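Local coordinates for cytokinin riboside 5'-monophosphate phosphoribohydrolase (Streptomyces coelicolor, PDB 5ZI9), which belongs to the SLOG clan of Rossmann-like alpha/beta proteins and is assembled from six copies of one chain, at residues Glu63-Leu68 / Val164-Gly169; Val131-Glu136 / Leu151-Phe156; Phe170-Gly175 / Ile200-Ser205. All coordinates share one frame; numbering follows the deposited sequence.

Interaction 1: residues Glu63-Leu68 / Val164-Gly169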
# COMPACT_ATOMS: atom_id res chain seq x y z
N GLU B 63 7.99 10.13 -0.34
CA GLU B 63 8.79 11.13 -1.05
C GLU B 63 9.80 11.75 -0.12
O GLU B 63 10.96 11.92 -0.48
CB GLU B 63 7.90 12.21 -1.64
CG GLU B 63 7.22 11.78 -2.93
CD GLU B 63 5.79 12.29 -3.11
OE1 GLU B 63 5.45 13.42 -2.69
OE2 GLU B 63 5.00 11.52 -3.70
N GLY B 64 9.36 12.06 1.09
CA GLY B 64 10.25 12.56 2.12
C GLY B 64 11.42 11.64 2.40
O GLY B 64 12.55 12.06 2.30
N PHE B 65 11.17 10.38 2.71
CA PHE B 65 12.24 9.47 3.07
C PHE B 65 13.20 9.22 1.93
O PHE B 65 14.36 8.87 2.13
CB PHE B 65 11.65 8.14 3.47
CG PHE B 65 10.81 8.19 4.71
CD1 PHE B 65 10.80 9.30 5.53
CD2 PHE B 65 10.04 7.09 5.08
CE1 PHE B 65 10.05 9.31 6.68
CE2 PHE B 65 9.30 7.10 6.23
CZ PHE B 65 9.31 8.21 7.03
N GLY B 66 12.68 9.32 0.72
CA GLY B 66 13.43 9.10 -0.47
C GLY B 66 14.37 10.26 -0.65
O GLY B 66 15.54 10.02 -0.93
N THR B 67 13.89 11.50 -0.48
CA THR B 67 14.76 12.61 -0.76
C THR B 67 15.70 12.89 0.40
O THR B 67 16.69 13.54 0.20
CB THR B 67 14.05 13.92 -1.25
OG1 THR B 67 13.72 14.74 -0.15
CG2 THR B 67 12.81 13.68 -2.16
N LEU B 68 15.40 12.41 1.60
CA LEU B 68 16.28 12.61 2.75
C LEU B 68 17.05 11.33 3.09
O LEU B 68 17.59 11.22 4.18
CB LEU B 68 15.46 13.09 3.94
CG LEU B 68 14.70 14.41 3.68
CD1 LEU B 68 13.71 14.68 4.80
CD2 LEU B 68 15.63 15.60 3.54
N VAL B 164 12.12 15.61 13.49
CA VAL B 164 12.68 14.77 14.58
C VAL B 164 13.50 13.59 14.09
O VAL B 164 14.56 13.32 14.60
CB VAL B 164 11.58 14.27 15.50
CG1 VAL B 164 12.15 13.39 16.60
CG2 VAL B 164 10.86 15.49 16.09
N LYS B 165 12.98 12.90 13.10
CA LYS B 165 13.58 11.69 12.57
C LYS B 165 14.99 11.89 12.04
O LYS B 165 15.82 11.00 12.15
CB LYS B 165 12.67 11.12 11.45
CG LYS B 165 13.13 9.78 10.86
CD LYS B 165 12.21 9.29 9.74
CE LYS B 165 12.97 8.56 8.64
NZ LYS B 165 12.86 7.10 8.80
N TYR B 166 15.23 13.03 11.39
CA TYR B 166 16.52 13.27 10.72
C TYR B 166 17.44 14.14 11.55
O TYR B 166 18.56 14.44 11.11
CB TYR B 166 16.33 13.87 9.31
CG TYR B 166 15.69 12.88 8.41
CD1 TYR B 166 16.43 11.91 7.78
CD2 TYR B 166 14.29 12.85 8.24
CE1 TYR B 166 15.84 10.96 6.97
CE2 TYR B 166 13.67 11.88 7.46
CZ TYR B 166 14.45 10.96 6.83
OH TYR B 166 13.87 10.01 6.07
N ALA B 167 16.99 14.57 12.73
CA ALA B 167 17.79 15.40 13.60
C ALA B 167 18.17 14.66 14.90
O ALA B 167 17.54 13.66 15.25
CB ALA B 167 17.08 16.70 13.90
N GLN B 168 19.22 15.14 15.56
CA GLN B 168 19.58 14.72 16.91
C GLN B 168 19.43 15.80 17.94
O GLN B 168 19.78 15.57 19.08
CB GLN B 168 20.99 14.16 16.97
CG GLN B 168 21.11 12.78 16.35
CD GLN B 168 21.71 12.87 14.98
OE1 GLN B 168 22.93 13.11 14.88
NE2 GLN B 168 20.87 12.75 13.92
N GLY B 169 18.90 16.96 17.58
CA GLY B 169 18.60 17.97 18.58
C GLY B 169 17.98 19.18 17.93
O GLY B 169 17.99 19.32 16.69
O HOH W 1 15.15 8.45 4.57

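Interaction 2: residues Val131-Glu136 / Leu151-Phe156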
# COMPACT_ATOMS: atom_id res chain seq x y z
N VAL B 131 19.34 22.20 4.64
CA VAL B 131 18.01 21.60 4.35
C VAL B 131 16.87 22.56 4.70
O VAL B 131 16.85 23.25 5.74
CB VAL B 131 17.82 20.22 5.03
CG1 VAL B 131 16.60 19.46 4.47
CG2 VAL B 131 19.04 19.35 4.84
N GLY B 132 15.93 22.63 3.77
CA GLY B 132 14.70 23.43 3.94
C GLY B 132 13.46 22.60 3.68
O GLY B 132 13.20 22.24 2.55
N LEU B 133 12.74 22.27 4.75
CA LEU B 133 11.50 21.49 4.68
C LEU B 133 10.36 22.47 4.73
O LEU B 133 9.99 22.91 5.80
CB LEU B 133 11.39 20.51 5.85
CG LEU B 133 12.58 19.58 6.14
CD1 LEU B 133 12.25 18.65 7.26
CD2 LEU B 133 13.03 18.75 4.94
N GLY B 134 9.84 22.85 3.57
CA GLY B 134 8.76 23.83 3.48
C GLY B 134 7.37 23.29 3.79
O GLY B 134 7.16 22.08 3.90
N ILE B 135 6.42 24.19 3.90
CA ILE B 135 5.07 23.81 4.10
C ILE B 135 4.19 24.75 3.28
O ILE B 135 4.43 25.96 3.23
CB ILE B 135 4.69 23.80 5.62
CG1 ILE B 135 3.41 22.98 5.89
CG2 ILE B 135 4.49 25.20 6.18
CD1 ILE B 135 3.62 21.48 5.81
N GLU B 136 3.17 24.18 2.66
CA GLU B 136 2.17 24.98 1.95
C GLU B 136 1.55 26.02 2.87
O GLU B 136 1.19 25.73 3.98
CB GLU B 136 1.05 24.04 1.45
CG GLU B 136 -0.03 24.72 0.63
CD GLU B 136 -1.19 23.82 0.28
OE1 GLU B 136 -1.25 22.60 0.66
OE2 GLU B 136 -2.08 24.38 -0.36
N LEU B 151 12.29 20.55 0.06
CA LEU B 151 10.95 20.00 -0.21
C LEU B 151 9.94 20.91 0.31
O LEU B 151 10.14 21.50 1.34
CB LEU B 151 10.69 18.72 0.52
CG LEU B 151 11.49 17.50 0.14
CD1 LEU B 151 12.53 17.33 1.25
CD2 LEU B 151 10.54 16.30 -0.03
N ASN B 152 8.79 20.94 -0.36
CA ASN B 152 7.59 21.61 0.11
C ASN B 152 6.55 20.56 0.42
O ASN B 152 5.98 19.94 -0.50
CB ASN B 152 7.05 22.47 -1.00
CG ASN B 152 7.96 23.60 -1.32
OD1 ASN B 152 8.10 24.50 -0.51
ND2 ASN B 152 8.59 23.56 -2.49
N PHE B 153 6.31 20.37 1.70
CA PHE B 153 5.31 19.41 2.16
C PHE B 153 3.96 20.04 2.09
O PHE B 153 3.82 21.26 2.32
CB PHE B 153 5.54 18.98 3.62
CG PHE B 153 6.74 18.12 3.78
CD1 PHE B 153 7.99 18.70 3.92
CD2 PHE B 153 6.61 16.73 3.77
CE1 PHE B 153 9.11 17.90 4.05
CE2 PHE B 153 7.72 15.92 3.89
CZ PHE B 153 8.99 16.52 4.02
N ARG B 154 2.94 19.22 1.84
CA ARG B 154 1.59 19.70 1.98
C ARG B 154 0.84 19.22 3.20
O ARG B 154 -0.13 19.87 3.65
CB ARG B 154 0.82 19.61 0.66
CG ARG B 154 0.59 18.24 0.12
CD ARG B 154 0.96 18.13 -1.34
NE ARG B 154 1.81 16.95 -1.48
CZ ARG B 154 1.87 16.14 -2.53
NH1 ARG B 154 2.73 15.11 -2.50
NH2 ARG B 154 1.11 16.34 -3.62
N TYR B 155 1.34 18.17 3.84
CA TYR B 155 0.80 17.75 5.12
C TYR B 155 1.71 18.10 6.30
O TYR B 155 2.76 17.51 6.49
CB TYR B 155 0.51 16.26 5.10
CG TYR B 155 -0.37 15.88 3.95
CD1 TYR B 155 -1.71 16.18 3.95
CD2 TYR B 155 0.17 15.25 2.84
CE1 TYR B 155 -2.50 15.85 2.87
CE2 TYR B 155 -0.61 14.91 1.76
CZ TYR B 155 -1.95 15.22 1.78
OH TYR B 155 -2.74 14.90 0.71
N PHE B 156 1.25 19.06 7.09
CA PHE B 156 1.85 19.51 8.34
C PHE B 156 2.47 18.42 9.20
O PHE B 156 3.60 18.53 9.69
CB PHE B 156 0.73 20.19 9.14
CG PHE B 156 1.22 21.13 10.19
CD1 PHE B 156 1.79 22.39 9.83
CD2 PHE B 156 1.09 20.81 11.55
CE1 PHE B 156 2.24 23.30 10.81
CE2 PHE B 156 1.55 21.72 12.53
CZ PHE B 156 2.11 22.95 12.16
O HOH W 2 -1.43 22.16 3.37

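Interaction 3: residues Phe170-Gly175 / Ile200-Ser205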
# COMPACT_ATOMS: atom_id res chain seq x y z
N PHE B 170 17.42 20.05 18.78
CA PHE B 170 16.84 21.31 18.33
C PHE B 170 17.63 22.49 18.87
O PHE B 170 18.10 22.48 20.01
CB PHE B 170 15.38 21.51 18.77
CG PHE B 170 14.37 20.72 18.00
CD1 PHE B 170 14.73 19.69 17.12
CD2 PHE B 170 13.03 20.94 18.22
CE1 PHE B 170 13.77 18.97 16.44
CE2 PHE B 170 12.07 20.19 17.55
CZ PHE B 170 12.44 19.22 16.67
N VAL B 171 17.74 23.51 18.04
CA VAL B 171 18.15 24.81 18.50
C VAL B 171 17.03 25.78 18.12
O VAL B 171 16.56 25.82 17.00
CB VAL B 171 19.45 25.28 17.85
CG1 VAL B 171 19.89 26.56 18.51
CG2 VAL B 171 20.53 24.23 18.00
N VAL B 172 16.64 26.59 19.07
CA VAL B 172 15.47 27.34 18.91
C VAL B 172 15.84 28.77 19.10
O VAL B 172 16.03 29.23 20.22
CB VAL B 172 14.38 26.92 19.93
CG1 VAL B 172 13.10 27.70 19.71
CG2 VAL B 172 14.08 25.44 19.82
N LEU B 173 15.89 29.50 18.00
CA LEU B 173 15.99 30.94 18.06
C LEU B 173 14.66 31.56 18.45
O LEU B 173 13.60 30.94 18.33
CB LEU B 173 16.42 31.48 16.70
CG LEU B 173 17.87 31.14 16.38
CD1 LEU B 173 17.99 30.83 14.91
CD2 LEU B 173 18.79 32.28 16.78
N PRO B 174 14.69 32.82 18.91
CA PRO B 174 13.47 33.49 19.31
C PRO B 174 12.38 33.42 18.24
O PRO B 174 12.62 33.85 17.10
CB PRO B 174 13.94 34.94 19.52
CG PRO B 174 15.34 34.79 19.96
CD PRO B 174 15.87 33.69 19.09
N GLY B 175 11.22 32.87 18.58
CA GLY B 175 10.16 32.66 17.61
C GLY B 175 8.74 32.95 18.04
O GLY B 175 8.48 33.29 19.20
N ILE B 200 18.01 20.09 23.50
CA ILE B 200 17.16 21.20 23.09
C ILE B 200 17.77 22.46 23.67
O ILE B 200 17.88 22.58 24.86
CB ILE B 200 15.74 21.00 23.64
CG1 ILE B 200 15.12 19.74 23.06
CG2 ILE B 200 14.84 22.16 23.29
CD1 ILE B 200 13.91 19.29 23.85
N VAL B 201 18.12 23.42 22.83
CA VAL B 201 18.76 24.65 23.26
C VAL B 201 17.96 25.86 22.82
O VAL B 201 17.71 26.02 21.64
CB VAL B 201 20.18 24.74 22.60
CG1 VAL B 201 20.88 26.07 22.93
CG2 VAL B 201 21.05 23.51 22.96
N LEU B 202 17.63 26.76 23.72
CA LEU B 202 16.97 28.02 23.33
C LEU B 202 18.00 29.14 23.27
O LEU B 202 18.81 29.26 24.14
CB LEU B 202 15.87 28.42 24.31
CG LEU B 202 14.97 27.37 24.98
CD1 LEU B 202 13.71 28.05 25.49
CD2 LEU B 202 14.56 26.23 24.08
N PHE B 203 17.94 30.00 22.27
CA PHE B 203 18.86 31.09 22.15
C PHE B 203 18.13 32.38 22.47
O PHE B 203 17.13 32.67 21.84
CB PHE B 203 19.41 31.15 20.75
CG PHE B 203 20.58 32.06 20.63
CD1 PHE B 203 20.41 33.44 20.45
CD2 PHE B 203 21.87 31.55 20.75
CE1 PHE B 203 21.51 34.29 20.37
CE2 PHE B 203 22.96 32.39 20.66
CZ PHE B 203 22.79 33.76 20.46
N GLY B 204 18.63 33.16 23.44
CA GLY B 204 18.10 34.49 23.76
C GLY B 204 17.50 34.52 25.14
O GLY B 204 16.32 34.34 25.30
N SER B 205 18.30 34.76 26.16
CA SER B 205 17.79 34.70 27.56
C SER B 205 16.75 35.79 27.92
O SER B 205 15.83 35.52 28.73
CB SER B 205 18.95 34.67 28.55
OG SER B 205 19.71 35.86 28.45

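Interaction 1: residues Glu63-Leu68 / Val164-Gly169
Leu68 and Tyr166, each lying just past the end of a helix, bring the two backbones nearest, with their CA atoms 8.0 Å apart, so side chains and a water do most of the bridging. The Tyr166 ring is the centrepiece. Leu68 lays its CB over one face, 3.9 Å from the ring centroid, and its CD1 reaches CD2 and CE2 on the same ring. On the opposite face lies CG of the preceding Lys165, so the aromatic ring is held between aliphatic carbons. At its rim, Tyr166 CE1 comes 3.3 Å from Leu68 O.

The phenol oxygen points at the helix that ends at Thr67. Tyr166 OH stands 3.2 Å from Phe65 CD1, the two side chains crossing at about a right angle. It donates to a water lying in the plane of the tyrosine ring, and that water in turn donates to Phe65 O, 2.6 Å from the water oxygen.

Lys165 comes at Phe65 from over the ring. Its chain leaves with CG opposite the backbone N (chi1 -176°), then bends at chi3 and chi4, which brings CE 3.6 Å from Phe65 CE1 and turns NZ over the same face. NZ sits 4.2 Å from the Phe65 centroid, only 14° off the ring normal, a cation-pi contact. The same ammonium forms a salt bridge with Asp50 of a third subunit, and Trp52 of a second subunit packs on Phe65.

The chemistry is thus mostly aromatic and aliphatic, with one relayed polar link. The water ties the phenol to a backbone carbonyl near the helix end, and the lysine charge is probably shared between the Phe65 ring and the Asp50 carboxylate, which would couple this junction to the subunit interface.

Interaction 2: residues Val131-Glu136 / Leu151-Phe156
Ile135 and Phe153 pair side by side where strands 130-135 and 149-153 run parallel, 32° apart. Backbone bonds alternate across the pair: Leu151 N to Gly132 O, Gly134 N to Leu151 O at 2.6 Å, Phe153 N to Gly134 O, and Glu136 N to Phe153 O at 3.0 Å. The third differs, its donor standing above the carbonyl plane of Gly134.

The Ile135 side chain starts from CB on the sheet face it shares with Leu133, Leu151 and Phe153. Ile135 CG1, opposite the backbone N (chi1 -162°), lies 4.0 Å from Phe153 O and meets the edge of the Phe156 ring at Phe156 CD1. The terminal Ile135 CD1 reaches the corner after the partner strand, 3.5 Å from Phe153 O and 3.6 Å from Phe156 N, where helix 156-165 begins, and also touches Phe153 CB. Alongside, the Phe153 ring takes Gly134 O at its edge, and its CE1 touches Leu133 CB.

Within this chain strand 149-153 is outermost, and strand 106-109 flanks strand 130-135 on its other side. Met162 and Arg159 of helix 156-165 pack on Leu133, Ile135 and Phe153, while helix 50-67 meets Leu151 and Phe153 through Thr67 and Glu60.

Interaction 3: residues Phe170-Gly175 / Ile200-Ser205
Phe170-Val172 and Ile200-Phe203 are the two parallel strands of a beta-alpha-beta crossover made through helix 177-191, within the parallel sheet of the Rossmann-like fold. Three backbone bonds join them: Val201 N to Phe170 O, Val172 N to Val201 O at 2.8 Å, and Phe203 N to Val172 O at 2.9 Å. The middle one runs nearly straight out from its carbonyl, whereas the outer two donors are tilted from the carbonyl planes. Between them CA hydrogens add weaker contacts, such as Val171 CA to Val201 O at 3.4 Å.

The side chains alternate. Val171 and Val201 share a face lined by Val246 of helix 239-249. Val172 and Leu202 occupy the other, with Val172 CB 4.2 Å from Leu202 CD2, packed against Thr179 and Leu183 of helix 177-191 and Trp208 of helix 205-220.

Beyond the last bridge, Leu173 and Phe203 lie side by side. Phe203 sends CG opposite its backbone N (chi1 -167°), and its CB and CD1 meet Leu173 CD2, each at 4.2 Å. Pro174 then turns its CD to within 3.2 Å of Phe203 O, an oxygen that also receives a weak hydrogen bond from Trp208 NE1.

Across the contact the hydrogen bonds are all backbone amide to carbonyl, while Val171 bonds its own backbone to strand 74-78; register is thus probably set by the amide bonds and cohesion by buried apolar packing.

From the N terminus, the end of helix 50-67 opens interaction 1. Strands 130-135 and 149-153 then come together in interaction 2, whose short loop is nested inside the long one that interaction 1 closes at the end of helix 156-165. The chain passes straight into strand 167-172 and opens interaction 3, in series with the others, closed at strand 200-203 after helix 177-191. Leu68 of interaction 1 packs on Val131 and Leu133 of interaction 2, and Val164 touches Phe170 of interaction 3. Interactions 2 and 3 do not touch but lie in one parallel sheet, whose strands 149-153 and 167-172 are linked through helix 156-165.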